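Side-chain contacts in tyrosine--tRNA ligase (Aeropyrum pernix, PDB 2CYA), which probably catalyses the attachment of tyrosine to tRNA(Tyr), activating the amino acid with ATP to Tyr-AMP before transferring it to the tRNA acceptor end: residues A[46-51]-A[96-101]; A[52-57]-A[212-217]; A[90-95]-A[116-121]. All coordinates share one frame; numbering follows the deposited sequence.

Contact 1 of 3, residues A[46-51]-A[96-101]. With SO4 (sulfate ion), chain C.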
ATOM      1  N   GLY A  46      -4.861   9.342 -21.347  1.00 34.95           N
ATOM      2  CA  GLY A  46      -4.653  10.111 -22.562  1.00 34.40           C
ATOM      3  C   GLY A  46      -5.965  10.327 -23.299  1.00 33.65           C
ATOM      4  O   GLY A  46      -7.035  10.107 -22.744  1.00 32.14           O
ATOM      5  N   VAL A  47      -5.893  10.752 -24.553  1.00 33.69           N
ATOM      6  CA  VAL A  47      -7.112  10.975 -25.316  1.00 31.97           C
ATOM      7  C   VAL A  47      -7.739   9.626 -25.667  1.00 30.51           C
ATOM      8  O   VAL A  47      -7.061   8.705 -26.125  1.00 27.80           O
ATOM      9  CB  VAL A  47      -6.825  11.751 -26.622  1.00 34.13           C
ATOM     10  CG1 VAL A  47      -8.142  12.069 -27.339  1.00 33.19           C
ATOM     11  CG2 VAL A  47      -6.055  13.037 -26.309  1.00 31.99           C
ATOM     12  N   ALA A  48      -9.040   9.510 -25.442  1.00 29.28           N
ATOM     13  CA  ALA A  48      -9.729   8.273 -25.751  1.00 29.78           C
ATOM     14  C   ALA A  48      -9.593   7.888 -27.232  1.00 29.32           C
ATOM     15  O   ALA A  48      -9.711   8.731 -28.119  1.00 28.18           O
ATOM     16  CB  ALA A  48     -11.187   8.402 -25.391  1.00 29.99           C
ATOM     17  N   HIS A  49      -9.317   6.615 -27.489  1.00 27.71           N
ATOM     18  CA  HIS A  49      -9.239   6.147 -28.862  1.00 29.03           C
ATOM     19  C   HIS A  49     -10.410   5.172 -29.039  1.00 26.65           C
ATOM     20  O   HIS A  49     -11.077   4.822 -28.069  1.00 22.98           O
ATOM     21  CB  HIS A  49      -7.879   5.505 -29.154  1.00 30.66           C
ATOM     22  CG  HIS A  49      -7.523   4.379 -28.241  1.00 34.07           C
ATOM     23  ND1 HIS A  49      -8.114   3.137 -28.325  1.00 37.74           N
ATOM     24  CD2 HIS A  49      -6.601   4.292 -27.252  1.00 37.53           C
ATOM     25  CE1 HIS A  49      -7.570   2.331 -27.428  1.00 38.93           C
ATOM     26  NE2 HIS A  49      -6.648   3.007 -26.765  1.00 37.81           N
ATOM     27  N   ILE A  50     -10.664   4.723 -30.257  1.00 26.58           N
ATOM     28  CA  ILE A  50     -11.837   3.889 -30.474  1.00 25.76           C
ATOM     29  C   ILE A  50     -11.889   2.570 -29.726  1.00 27.90           C
ATOM     30  O   ILE A  50     -12.964   1.998 -29.561  1.00 27.80           O
ATOM     31  CB  ILE A  50     -12.053   3.646 -31.977  1.00 28.93           C
ATOM     32  CG1 ILE A  50     -10.835   2.920 -32.593  1.00 26.75           C
ATOM     33  CG2 ILE A  50     -12.294   4.994 -32.662  1.00 24.03           C
ATOM     34  CD1 ILE A  50     -11.055   2.536 -34.056  1.00 27.28           C
ATOM     35  N   GLY A  51     -10.736   2.099 -29.251  1.00 28.01           N
ATOM     36  CA  GLY A  51     -10.707   0.839 -28.535  1.00 26.18           C
ATOM     37  C   GLY A  51     -11.537   0.872 -27.277  1.00 27.05           C
ATOM     38  O   GLY A  51     -12.133  -0.132 -26.876  1.00 27.52           O
ATOM     39  N   ARG A  96     -12.563  13.737 -17.736  1.00 33.47           N
ATOM     40  CA  ARG A  96     -13.711  14.578 -18.094  1.00 33.72           C
ATOM     41  C   ARG A  96     -14.051  14.339 -19.571  1.00 31.94           C
ATOM     42  O   ARG A  96     -15.208  14.335 -19.960  1.00 31.01           O
ATOM     43  CB  ARG A  96     -13.407  16.058 -17.888  1.00 35.47           C
ATOM     44  CG  ARG A  96     -13.156  16.448 -16.450  1.00 39.97           C
ATOM     45  CD  ARG A  96     -13.378  17.952 -16.286  1.00 42.30           C
ATOM     46  NE  ARG A  96     -12.392  18.738 -17.022  1.00 43.68           N
ATOM     47  CZ  ARG A  96     -11.140  18.937 -16.618  1.00 44.86           C
ATOM     48  NH1 ARG A  96     -10.712  18.407 -15.469  1.00 43.55           N
ATOM     49  NH2 ARG A  96     -10.314  19.661 -17.368  1.00 44.48           N
ATOM     50  N   ILE A  97     -13.032  14.123 -20.389  1.00 30.05           N
ATOM     51  CA  ILE A  97     -13.260  13.867 -21.801  1.00 30.31           C
ATOM     52  C   ILE A  97     -13.949  12.509 -21.984  1.00 28.71           C
ATOM     53  O   ILE A  97     -14.882  12.376 -22.776  1.00 30.22           O
ATOM     54  CB  ILE A  97     -11.933  13.926 -22.574  1.00 31.10           C
ATOM     55  CG1 ILE A  97     -11.412  15.369 -22.551  1.00 33.53           C
ATOM     56  CG2 ILE A  97     -12.135  13.479 -24.024  1.00 31.36           C
ATOM     57  CD1 ILE A  97     -10.056  15.565 -23.213  1.00 35.96           C
ATOM     58  N   VAL A  98     -13.503  11.503 -21.245  1.00 26.20           N
ATOM     59  CA  VAL A  98     -14.116  10.189 -21.324  1.00 24.46           C
ATOM     60  C   VAL A  98     -15.614  10.285 -20.998  1.00 26.14           C
ATOM     61  O   VAL A  98     -16.429   9.658 -21.676  1.00 25.60           O
ATOM     62  CB  VAL A  98     -13.391   9.191 -20.366  1.00 24.85           C
ATOM     63  CG1 VAL A  98     -14.248   7.936 -20.114  1.00 19.46           C
ATOM     64  CG2 VAL A  98     -12.029   8.799 -20.994  1.00 23.38           C
ATOM     65  N   ARG A  99     -15.993  11.068 -19.982  1.00 26.10           N
ATOM     66  CA  ARG A  99     -17.418  11.178 -19.661  1.00 30.56           C
ATOM     67  C   ARG A  99     -18.207  11.746 -20.835  1.00 30.54           C
ATOM     68  O   ARG A  99     -19.316  11.289 -21.128  1.00 28.52           O
ATOM     69  CB  ARG A  99     -17.672  12.069 -18.443  1.00 32.50           C
ATOM     70  CG  ARG A  99     -17.397  11.403 -17.125  1.00 39.69           C
ATOM     71  CD  ARG A  99     -17.760  12.294 -15.947  1.00 45.59           C
ATOM     72  NE  ARG A  99     -16.593  12.469 -15.085  1.00 54.38           N
ATOM     73  CZ  ARG A  99     -15.996  13.634 -14.842  1.00 56.95           C
ATOM     74  NH1 ARG A  99     -16.456  14.758 -15.383  1.00 59.37           N
ATOM     75  NH2 ARG A  99     -14.905  13.667 -14.090  1.00 58.02           N
ATOM     76  N   ARG A 100     -17.629  12.747 -21.491  1.00 29.80           N
ATOM     77  CA  ARG A 100     -18.287  13.386 -22.621  1.00 32.38           C
ATOM     78  C   ARG A 100     -18.374  12.431 -23.794  1.00 31.10           C
ATOM     79  O   ARG A 100     -19.374  12.404 -24.506  1.00 32.74           O
ATOM     80  CB  ARG A 100     -17.530  14.651 -23.038  1.00 33.78           C
ATOM     81  CG  ARG A 100     -18.129  15.388 -24.235  1.00 35.00           C
ATOM     82  CD  ARG A 100     -19.585  15.745 -24.012  1.00 37.58           C
ATOM     83  NE  ARG A 100     -19.769  16.508 -22.782  1.00 41.33           N
ATOM     84  CZ  ARG A 100     -19.324  17.744 -22.601  1.00 42.60           C
ATOM     85  NH1 ARG A 100     -18.672  18.362 -23.579  1.00 43.40           N
ATOM     86  NH2 ARG A 100     -19.509  18.352 -21.433  1.00 43.15           N
ATOM     87  N   VAL A 101     -17.316  11.658 -23.995  1.00 30.00           N
ATOM     88  CA  VAL A 101     -17.284  10.695 -25.082  1.00 25.82           C
ATOM     89  C   VAL A 101     -18.344   9.625 -24.848  1.00 28.14           C
ATOM     90  O   VAL A 101     -19.058   9.241 -25.778  1.00 28.39           O
ATOM     91  CB  VAL A 101     -15.911  10.003 -25.178  1.00 25.77           C
ATOM     92  CG1 VAL A 101     -16.010   8.782 -26.107  1.00 19.85           C
ATOM     93  CG2 VAL A 101     -14.844  10.996 -25.699  1.00 24.50           C
TER
HETATM   94  S   SO4 C1002      -4.726   2.244 -23.358  1.00108.85           S
HETATM   95  O1  SO4 C1002      -5.140   0.967 -24.092  1.00108.11           O
HETATM   96  O2  SO4 C1002      -5.257   2.135 -21.929  1.00108.18           O
HETATM   97  O3  SO4 C1002      -3.309   2.241 -23.275  1.00108.69           O
HETATM   98  O4  SO4 C1002      -5.493   3.276 -23.959  1.00107.97           O
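A48 brings its methyl group up to two valines on one side of helix 88-104: A48 CB lies 4.5 Å from V98 CG2, and V101 CG2 stands at the same 4.5 Å from A48 CB. These are apolar contacts at the long end of packing range. I97 also leans in, though its CG2 comes no nearer than 5.2 Å to A48 N, and its side chain also rests on M351 of helix 349-360. The three helix residues follow the usual i, i+1, i+4 spacing, so one turn of the helix faces the loop. That loop leads from strand 37-42 into helix 51-64 and carries the HIGH-type signature of class I synthetases, here H49-I50-G51-W52. Right after the packed alanine, H49 turns to polar work. With its CG placed between the backbone N and the carbonyl carbon (chi1 56°), the imidazole folds back so that ND1 accepts a capping bond from G51 N at 3.0 Å, the donor lying 18° out of the ring plane. This grip helps fix the ring's rotation and leaves NE2 facing the sulfate, where H49 NE2 donates to sulfate O4 at 3.0 Å in a bent bond.

Contact 2 of 3, residues A[52-57]-A[212-217]. With SO4 (sulfate ion), chain C.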
ATOM      1  N   TRP A  52     -11.583   2.039 -26.652  1.00 26.57           N
ATOM      2  CA  TRP A  52     -12.334   2.215 -25.418  1.00 27.21           C
ATOM      3  C   TRP A  52     -13.834   2.154 -25.661  1.00 25.53           C
ATOM      4  O   TRP A  52     -14.601   1.882 -24.730  1.00 23.66           O
ATOM      5  CB  TRP A  52     -11.975   3.554 -24.762  1.00 28.63           C
ATOM      6  CG  TRP A  52     -10.556   3.623 -24.255  1.00 32.41           C
ATOM      7  CD1 TRP A  52      -9.579   2.661 -24.392  1.00 34.41           C
ATOM      8  CD2 TRP A  52      -9.938   4.727 -23.581  1.00 32.83           C
ATOM      9  NE1 TRP A  52      -8.392   3.109 -23.852  1.00 36.12           N
ATOM     10  CE2 TRP A  52      -8.583   4.373 -23.351  1.00 36.96           C
ATOM     11  CE3 TRP A  52     -10.392   5.980 -23.150  1.00 33.11           C
ATOM     12  CZ2 TRP A  52      -7.680   5.237 -22.709  1.00 34.88           C
ATOM     13  CZ3 TRP A  52      -9.492   6.839 -22.509  1.00 32.63           C
ATOM     14  CH2 TRP A  52      -8.151   6.460 -22.298  1.00 34.90           C
ATOM     15  N   LEU A  53     -14.252   2.399 -26.906  1.00 24.51           N
ATOM     16  CA  LEU A  53     -15.683   2.376 -27.224  1.00 24.16           C
ATOM     17  C   LEU A  53     -16.254   0.984 -26.927  1.00 24.07           C
ATOM     18  O   LEU A  53     -17.402   0.853 -26.492  1.00 27.06           O
ATOM     19  CB  LEU A  53     -15.922   2.764 -28.696  1.00 23.37           C
ATOM     20  CG  LEU A  53     -15.732   4.238 -29.125  1.00 24.66           C
ATOM     21  CD1 LEU A  53     -15.939   4.375 -30.630  1.00 22.06           C
ATOM     22  CD2 LEU A  53     -16.733   5.145 -28.379  1.00 23.69           C
ATOM     23  N   VAL A  54     -15.446  -0.053 -27.135  1.00 24.26           N
ATOM     24  CA  VAL A  54     -15.887  -1.417 -26.865  1.00 25.18           C
ATOM     25  C   VAL A  54     -16.353  -1.569 -25.417  1.00 24.95           C
ATOM     26  O   VAL A  54     -17.427  -2.129 -25.167  1.00 24.26           O
ATOM     27  CB  VAL A  54     -14.767  -2.463 -27.112  1.00 27.80           C
ATOM     28  CG1 VAL A  54     -15.290  -3.855 -26.767  1.00 27.89           C
ATOM     29  CG2 VAL A  54     -14.297  -2.415 -28.562  1.00 26.88           C
ATOM     30  N   TRP A  55     -15.572  -1.090 -24.446  1.00 22.61           N
ATOM     31  CA  TRP A  55     -16.054  -1.242 -23.079  1.00 22.83           C
ATOM     32  C   TRP A  55     -17.153  -0.221 -22.745  1.00 24.54           C
ATOM     33  O   TRP A  55     -17.999  -0.474 -21.892  1.00 25.07           O
ATOM     34  CB  TRP A  55     -14.904  -1.198 -22.060  1.00 24.83           C
ATOM     35  CG  TRP A  55     -14.086   0.059 -21.969  1.00 23.51           C
ATOM     36  CD1 TRP A  55     -12.806   0.242 -22.423  1.00 22.46           C
ATOM     37  CD2 TRP A  55     -14.444   1.264 -21.276  1.00 24.15           C
ATOM     38  NE1 TRP A  55     -12.341   1.486 -22.043  1.00 25.47           N
ATOM     39  CE2 TRP A  55     -13.326   2.133 -21.337  1.00 25.95           C
ATOM     40  CE3 TRP A  55     -15.601   1.689 -20.599  1.00 26.36           C
ATOM     41  CZ2 TRP A  55     -13.328   3.402 -20.749  1.00 23.54           C
ATOM     42  CZ3 TRP A  55     -15.606   2.948 -20.012  1.00 27.06           C
ATOM     43  CH2 TRP A  55     -14.467   3.795 -20.092  1.00 25.04           C
ATOM     44  N   MET A  56     -17.178   0.916 -23.447  1.00 24.07           N
ATOM     45  CA  MET A  56     -18.230   1.895 -23.186  1.00 24.90           C
ATOM     46  C   MET A  56     -19.584   1.299 -23.616  1.00 24.98           C
ATOM     47  O   MET A  56     -20.582   1.446 -22.927  1.00 25.31           O
ATOM     48  CB  MET A  56     -17.948   3.204 -23.930  1.00 23.45           C
ATOM     49  CG  MET A  56     -16.749   3.982 -23.382  1.00 20.20           C
ATOM     50  SD  MET A  56     -16.341   5.422 -24.406  1.00 25.25           S
ATOM     51  CE  MET A  56     -14.929   6.153 -23.480  1.00 20.94           C
ATOM     52  N   TYR A  57     -19.605   0.607 -24.748  1.00 25.48           N
ATOM     53  CA  TYR A  57     -20.841  -0.013 -25.232  1.00 26.89           C
ATOM     54  C   TYR A  57     -21.279  -1.109 -24.262  1.00 27.81           C
ATOM     55  O   TYR A  57     -22.479  -1.341 -24.068  1.00 28.41           O
ATOM     56  CB  TYR A  57     -20.635  -0.618 -26.631  1.00 23.15           C
ATOM     57  CG  TYR A  57     -20.372   0.410 -27.720  1.00 25.98           C
ATOM     58  CD1 TYR A  57     -20.969   1.682 -27.676  1.00 24.28           C
ATOM     59  CD2 TYR A  57     -19.578   0.097 -28.821  1.00 24.83           C
ATOM     60  CE1 TYR A  57     -20.782   2.599 -28.694  1.00 25.21           C
ATOM     61  CE2 TYR A  57     -19.388   1.010 -29.855  1.00 26.70           C
ATOM     62  CZ  TYR A  57     -19.994   2.262 -29.789  1.00 26.71           C
ATOM     63  OH  TYR A  57     -19.818   3.158 -30.828  1.00 22.91           O
ATOM     64  N   PRO A 212     -13.016  -7.471 -25.461  1.00 29.09           N
ATOM     65  CA  PRO A 212     -11.853  -7.603 -26.346  1.00 32.15           C
ATOM     66  C   PRO A 212     -11.038  -6.312 -26.461  1.00 34.12           C
ATOM     67  O   PRO A 212     -11.568  -5.212 -26.359  1.00 32.48           O
ATOM     68  CB  PRO A 212     -12.482  -8.022 -27.681  1.00 31.17           C
ATOM     69  CG  PRO A 212     -13.806  -7.311 -27.654  1.00 28.95           C
ATOM     70  CD  PRO A 212     -14.278  -7.544 -26.223  1.00 27.92           C
ATOM     71  N   ILE A 213      -9.742  -6.463 -26.679  1.00 37.81           N
ATOM     72  CA  ILE A 213      -8.849  -5.325 -26.813  1.00 41.80           C
ATOM     73  C   ILE A 213      -8.443  -5.235 -28.276  1.00 44.65           C
ATOM     74  O   ILE A 213      -7.690  -6.086 -28.755  1.00 46.56           O
ATOM     75  CB  ILE A 213      -7.582  -5.526 -25.934  1.00 43.73           C
ATOM     76  CG1 ILE A 213      -7.973  -5.476 -24.451  1.00 45.19           C
ATOM     77  CG2 ILE A 213      -6.524  -4.465 -26.257  1.00 43.85           C
ATOM     78  CD1 ILE A 213      -6.873  -5.915 -23.505  1.00 46.04           C
ATOM     79  N   ILE A 214      -8.949  -4.222 -28.984  1.00 45.47           N
ATOM     80  CA  ILE A 214      -8.622  -4.022 -30.396  1.00 45.94           C
ATOM     81  C   ILE A 214      -7.108  -3.858 -30.605  1.00 46.67           C
ATOM     82  O   ILE A 214      -6.451  -3.086 -29.902  1.00 46.28           O
ATOM     83  CB  ILE A 214      -9.339  -2.780 -30.965  1.00 46.57           C
ATOM     84  CG1 ILE A 214     -10.832  -3.076 -31.120  1.00 47.89           C
ATOM     85  CG2 ILE A 214      -8.725  -2.381 -32.304  1.00 47.69           C
ATOM     86  CD1 ILE A 214     -11.594  -1.998 -31.847  1.00 48.00           C
ATOM     87  N   SER A 215      -6.569  -4.583 -31.581  1.00 46.34           N
ATOM     88  CA  SER A 215      -5.140  -4.542 -31.883  1.00 47.73           C
ATOM     89  C   SER A 215      -4.661  -3.247 -32.541  1.00 47.55           C
ATOM     90  O   SER A 215      -5.449  -2.439 -33.026  1.00 46.50           O
ATOM     91  CB  SER A 215      -4.764  -5.716 -32.793  1.00 47.83           C
ATOM     92  OG  SER A 215      -5.149  -6.955 -32.221  1.00 53.33           O
ATOM     93  N   SER A 216      -3.347  -3.069 -32.543  1.00 48.46           N
ATOM     94  CA  SER A 216      -2.713  -1.915 -33.159  1.00 49.33           C
ATOM     95  C   SER A 216      -2.963  -2.006 -34.661  1.00 49.72           C
ATOM     96  O   SER A 216      -3.049  -3.102 -35.210  1.00 48.02           O
ATOM     97  CB  SER A 216      -1.202  -1.954 -32.895  1.00 49.11           C
ATOM     98  OG  SER A 216      -0.538  -0.887 -33.547  1.00 49.13           O
ATOM     99  N   LEU A 217      -3.085  -0.861 -35.326  1.00 52.09           N
ATOM    100  CA  LEU A 217      -3.301  -0.863 -36.769  1.00 55.27           C
ATOM    101  C   LEU A 217      -2.014  -1.272 -37.502  1.00 57.76           C
ATOM    102  O   LEU A 217      -2.061  -1.686 -38.656  1.00 58.03           O
ATOM    103  CB  LEU A 217      -3.737   0.525 -37.258  1.00 52.34           C
ATOM    104  CG  LEU A 217      -5.016   1.158 -36.708  1.00 51.26           C
ATOM    105  CD1 LEU A 217      -5.085   2.604 -37.163  1.00 51.05           C
ATOM    106  CD2 LEU A 217      -6.239   0.388 -37.167  1.00 49.18           C
TER
HETATM  107  S   SO4 C1002      -4.726   2.244 -23.358  1.00108.85           S
HETATM  108  O1  SO4 C1002      -5.140   0.967 -24.092  1.00108.11           O
HETATM  109  O2  SO4 C1002      -5.257   2.135 -21.929  1.00108.18           O
HETATM  110  O3  SO4 C1002      -3.309   2.241 -23.275  1.00108.69           O
HETATM  111  O4  SO4 C1002      -5.493   3.276 -23.959  1.00107.97           O
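V54, on helix 51-64, and P212, in the extended chain that follows strand 207-211, have their CA atoms 7.4 Å apart, and no backbone hydrogen bond joins the two segments. The setting is the class I Rossmann-type catalytic domain: the helix starts within the HIGH-type signature, and segment 212-217 runs beside the KMSKS region, its I214 pairing through the backbone with M239. The two methyls of V54 have different partners. Its CG1, anti to the backbone N (chi1 178°), lies 3.9 Å from P212 CD and meets the neighbouring CG of that ring as well, while the other branch, V54 CG2, reaches I214 CD1 at 4.3 Å. Y282 of helix 275-284 packs on both V54 and P212, so the buried patch continues beyond the two segments. Two residues earlier, W52 leaves the helix in another direction and offers the edge of its indole to the sulfate, with the sulfur near the ring plane. This ion, probably from the crystallisation liquor, sits where H49, W52 and K241 meet, consistent with a place for an ATP phosphate. Replacing the indole of W52 by the methyl of an alanine would probably leave sulfate O4 without this N-H donor and open a gap beside V98, on which the ring packs. In the crystal, W52 NE1 donates to sulfate O4 at 2.9 Å, in a bent bond (N-H...O 130°).

Contact 3 of 3, residues A[90-95]-A[116-121]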
ATOM      1  N   LEU A  90      -3.880  16.612 -15.706  1.00 38.45           N
ATOM      2  CA  LEU A  90      -4.045  16.100 -17.053  1.00 38.45           C
ATOM      3  C   LEU A  90      -4.799  14.771 -17.018  1.00 37.22           C
ATOM      4  O   LEU A  90      -5.580  14.451 -17.918  1.00 34.99           O
ATOM      5  CB  LEU A  90      -2.670  15.915 -17.690  1.00 38.23           C
ATOM      6  CG  LEU A  90      -2.144  17.017 -18.615  1.00 41.79           C
ATOM      7  CD1 LEU A  90      -2.556  18.410 -18.150  1.00 39.63           C
ATOM      8  CD2 LEU A  90      -0.639  16.876 -18.690  1.00 39.98           C
ATOM      9  N   ILE A  91      -4.565  13.998 -15.966  1.00 35.89           N
ATOM     10  CA  ILE A  91      -5.241  12.719 -15.827  1.00 36.27           C
ATOM     11  C   ILE A  91      -6.728  12.973 -15.584  1.00 35.98           C
ATOM     12  O   ILE A  91      -7.577  12.287 -16.149  1.00 34.72           O
ATOM     13  CB  ILE A  91      -4.654  11.904 -14.669  1.00 35.54           C
ATOM     14  CG1 ILE A  91      -3.230  11.484 -15.023  1.00 32.50           C
ATOM     15  CG2 ILE A  91      -5.550  10.690 -14.361  1.00 35.42           C
ATOM     16  CD1 ILE A  91      -2.529  10.691 -13.920  1.00 33.86           C
ATOM     17  N   ARG A  92      -7.031  13.969 -14.758  1.00 35.54           N
ATOM     18  CA  ARG A  92      -8.413  14.323 -14.456  1.00 37.49           C
ATOM     19  C   ARG A  92      -9.086  14.834 -15.719  1.00 36.59           C
ATOM     20  O   ARG A  92     -10.256  14.548 -15.969  1.00 35.69           O
ATOM     21  CB  ARG A  92      -8.476  15.427 -13.397  1.00 39.37           C
ATOM     22  CG  ARG A  92      -9.322  15.070 -12.171  1.00 44.02           C
ATOM     23  CD  ARG A  92      -8.453  14.819 -10.948  1.00 42.92           C
ATOM     24  NE  ARG A  92      -7.573  15.964 -10.697  1.00 46.12           N
ATOM     25  CZ  ARG A  92      -6.663  16.026  -9.724  1.00 44.06           C
ATOM     26  NH1 ARG A  92      -6.503  14.999  -8.892  1.00 38.82           N
ATOM     27  NH2 ARG A  92      -5.910  17.116  -9.598  1.00 40.62           N
ATOM     28  N   ALA A  93      -8.329  15.597 -16.503  1.00 34.93           N
ATOM     29  CA  ALA A  93      -8.837  16.166 -17.737  1.00 35.38           C
ATOM     30  C   ALA A  93      -9.184  15.054 -18.709  1.00 34.43           C
ATOM     31  O   ALA A  93     -10.188  15.137 -19.396  1.00 33.92           O
ATOM     32  CB  ALA A  93      -7.809  17.097 -18.349  1.00 35.81           C
ATOM     33  N   ALA A  94      -8.358  14.010 -18.757  1.00 32.72           N
ATOM     34  CA  ALA A  94      -8.626  12.891 -19.648  1.00 33.46           C
ATOM     35  C   ALA A  94      -9.935  12.208 -19.232  1.00 33.48           C
ATOM     36  O   ALA A  94     -10.684  11.729 -20.083  1.00 34.11           O
ATOM     37  CB  ALA A  94      -7.449  11.881 -19.631  1.00 32.00           C
ATOM     38  N   ALA A  95     -10.216  12.186 -17.927  1.00 34.46           N
ATOM     39  CA  ALA A  95     -11.448  11.579 -17.399  1.00 34.30           C
ATOM     40  C   ALA A  95     -12.689  12.411 -17.754  1.00 33.88           C
ATOM     41  O   ALA A  95     -13.762  11.856 -18.032  1.00 32.89           O
ATOM     42  CB  ALA A  95     -11.349  11.408 -15.874  1.00 34.27           C
ATOM     43  N   ASP A 116     -14.138   9.228  -8.792  1.00 28.21           N
ATOM     44  CA  ASP A 116     -12.702   9.512  -8.923  1.00 28.95           C
ATOM     45  C   ASP A 116     -12.012   8.679  -7.823  1.00 29.06           C
ATOM     46  O   ASP A 116     -12.475   8.647  -6.688  1.00 29.53           O
ATOM     47  CB  ASP A 116     -12.431  11.009  -8.681  1.00 31.68           C
ATOM     48  CG  ASP A 116     -10.969  11.387  -8.898  1.00 34.09           C
ATOM     49  OD1 ASP A 116     -10.077  10.754  -8.288  1.00 35.83           O
ATOM     50  OD2 ASP A 116     -10.709  12.315  -9.685  1.00 33.73           O
ATOM     51  N   ALA A 117     -10.925   7.991  -8.152  1.00 29.55           N
ATOM     52  CA  ALA A 117     -10.220   7.180  -7.154  1.00 29.06           C
ATOM     53  C   ALA A 117      -9.922   7.975  -5.867  1.00 30.14           C
ATOM     54  O   ALA A 117      -9.772   7.398  -4.790  1.00 28.80           O
ATOM     55  CB  ALA A 117      -8.924   6.654  -7.750  1.00 27.91           C
ATOM     56  N   GLU A 118      -9.839   9.297  -5.986  1.00 30.91           N
ATOM     57  CA  GLU A 118      -9.557  10.147  -4.834  1.00 33.47           C
ATOM     58  C   GLU A 118     -10.568   9.966  -3.709  1.00 32.63           C
ATOM     59  O   GLU A 118     -10.218  10.092  -2.533  1.00 32.70           O
ATOM     60  CB  GLU A 118      -9.544  11.621  -5.242  1.00 38.26           C
ATOM     61  CG  GLU A 118      -8.912  12.520  -4.207  1.00 43.22           C
ATOM     62  CD  GLU A 118      -7.643  13.178  -4.712  1.00 49.26           C
ATOM     63  OE1 GLU A 118      -6.795  12.493  -5.343  1.00 51.56           O
ATOM     64  OE2 GLU A 118      -7.493  14.392  -4.468  1.00 53.12           O
ATOM     65  N   GLU A 119     -11.817   9.684  -4.059  1.00 30.35           N
ATOM     66  CA  GLU A 119     -12.849   9.488  -3.054  1.00 32.85           C
ATOM     67  C   GLU A 119     -12.556   8.221  -2.268  1.00 31.76           C
ATOM     68  O   GLU A 119     -12.822   8.152  -1.078  1.00 32.83           O
ATOM     69  CB  GLU A 119     -14.241   9.389  -3.692  1.00 34.59           C
ATOM     70  CG  GLU A 119     -14.574  10.537  -4.633  1.00 42.55           C
ATOM     71  CD  GLU A 119     -15.958  10.402  -5.271  1.00 46.06           C
ATOM     72  OE1 GLU A 119     -16.145  10.951  -6.387  1.00 46.18           O
ATOM     73  OE2 GLU A 119     -16.846   9.758  -4.655  1.00 47.37           O
ATOM     74  N   LEU A 120     -12.013   7.207  -2.929  1.00 30.56           N
ATOM     75  CA  LEU A 120     -11.688   5.982  -2.218  1.00 30.24           C
ATOM     76  C   LEU A 120     -10.422   6.207  -1.382  1.00 30.78           C
ATOM     77  O   LEU A 120     -10.339   5.772  -0.235  1.00 32.61           O
ATOM     78  CB  LEU A 120     -11.466   4.835  -3.213  1.00 31.38           C
ATOM     79  CG  LEU A 120     -12.696   4.006  -3.632  1.00 31.34           C
ATOM     80  CD1 LEU A 120     -13.818   4.909  -4.129  1.00 31.26           C
ATOM     81  CD2 LEU A 120     -12.288   3.030  -4.709  1.00 28.30           C
ATOM     82  N   ALA A 121      -9.453   6.906  -1.965  1.00 28.43           N
ATOM     83  CA  ALA A 121      -8.182   7.184  -1.317  1.00 29.32           C
ATOM     84  C   ALA A 121      -8.315   7.941   0.001  1.00 29.80           C
ATOM     85  O   ALA A 121      -7.441   7.827   0.863  1.00 28.41           O
ATOM     86  CB  ALA A 121      -7.257   7.968  -2.279  1.00 27.69           C
TER
HETATM   87  O   HOH W   1      -7.974  12.496  -8.526  1.00 51.53           O
HETATM   88  O   HOH W   2      -4.927  14.969  -5.917  1.00 59.02           O
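R92 is the residue of segment 90-95 that meets D116 and E118. Just before it, I91 turns inward onto P44, T75 and A78. The R92 chain is bent at chi2 (108°) and chi3 (55°), which lays CD rather than the guanidinium against D116 OD2, at 3.6 Å, a van der Waals contact, with the guanidinium and carboxylate planes 40° apart. The charged end connects through water. R92 NH1 donates to water 1 at 2.9 Å, in the guanidinium plane, and that water donates to D116 OD1 at 2.7 Å. From R92 NH1 to E118 OE1 is 4.4 Å, too long for a salt bridge; a weak bond from NH1 to water 2 gives a second link, since water 2 donates to E118 OE2. OE1 of the glutamate is held directly by W76 NE1. Further on, A94 packs on P44 and on I358 of helix 349-360. D116 OD1 also bonds T75 OG1 and accepts from E118 N at 2.7 Å, a nearly straight capping bond. D116 ends strand 113-116, outermost in this chain's sheet, and N-caps helix 117-121, a strand-to-helix junction of the class I catalytic domain.

Along the chain the segments come as 46-51, 52-57, 90-95, 96-101, 116-121 and 212-217, so contact 1 alternates with each of the others, while contact 3 falls between the two halves of contact 2. The centres of contacts 1 and 2 are about 12 Å apart, and the two meet where V98 CG2 packs on W52 CZ3 at 3.5 Å; both touch the sulfate. Contact 3 shares helix 88-104 with contact 1 and lies, centre to centre, about 14 Å from it and about 22 Å from contact 2. One helix runs from the signature loop, where ATP is probably bound, to a polar surface patch beside strand 113-116, outermost in this chain's sheet, near the second subunit.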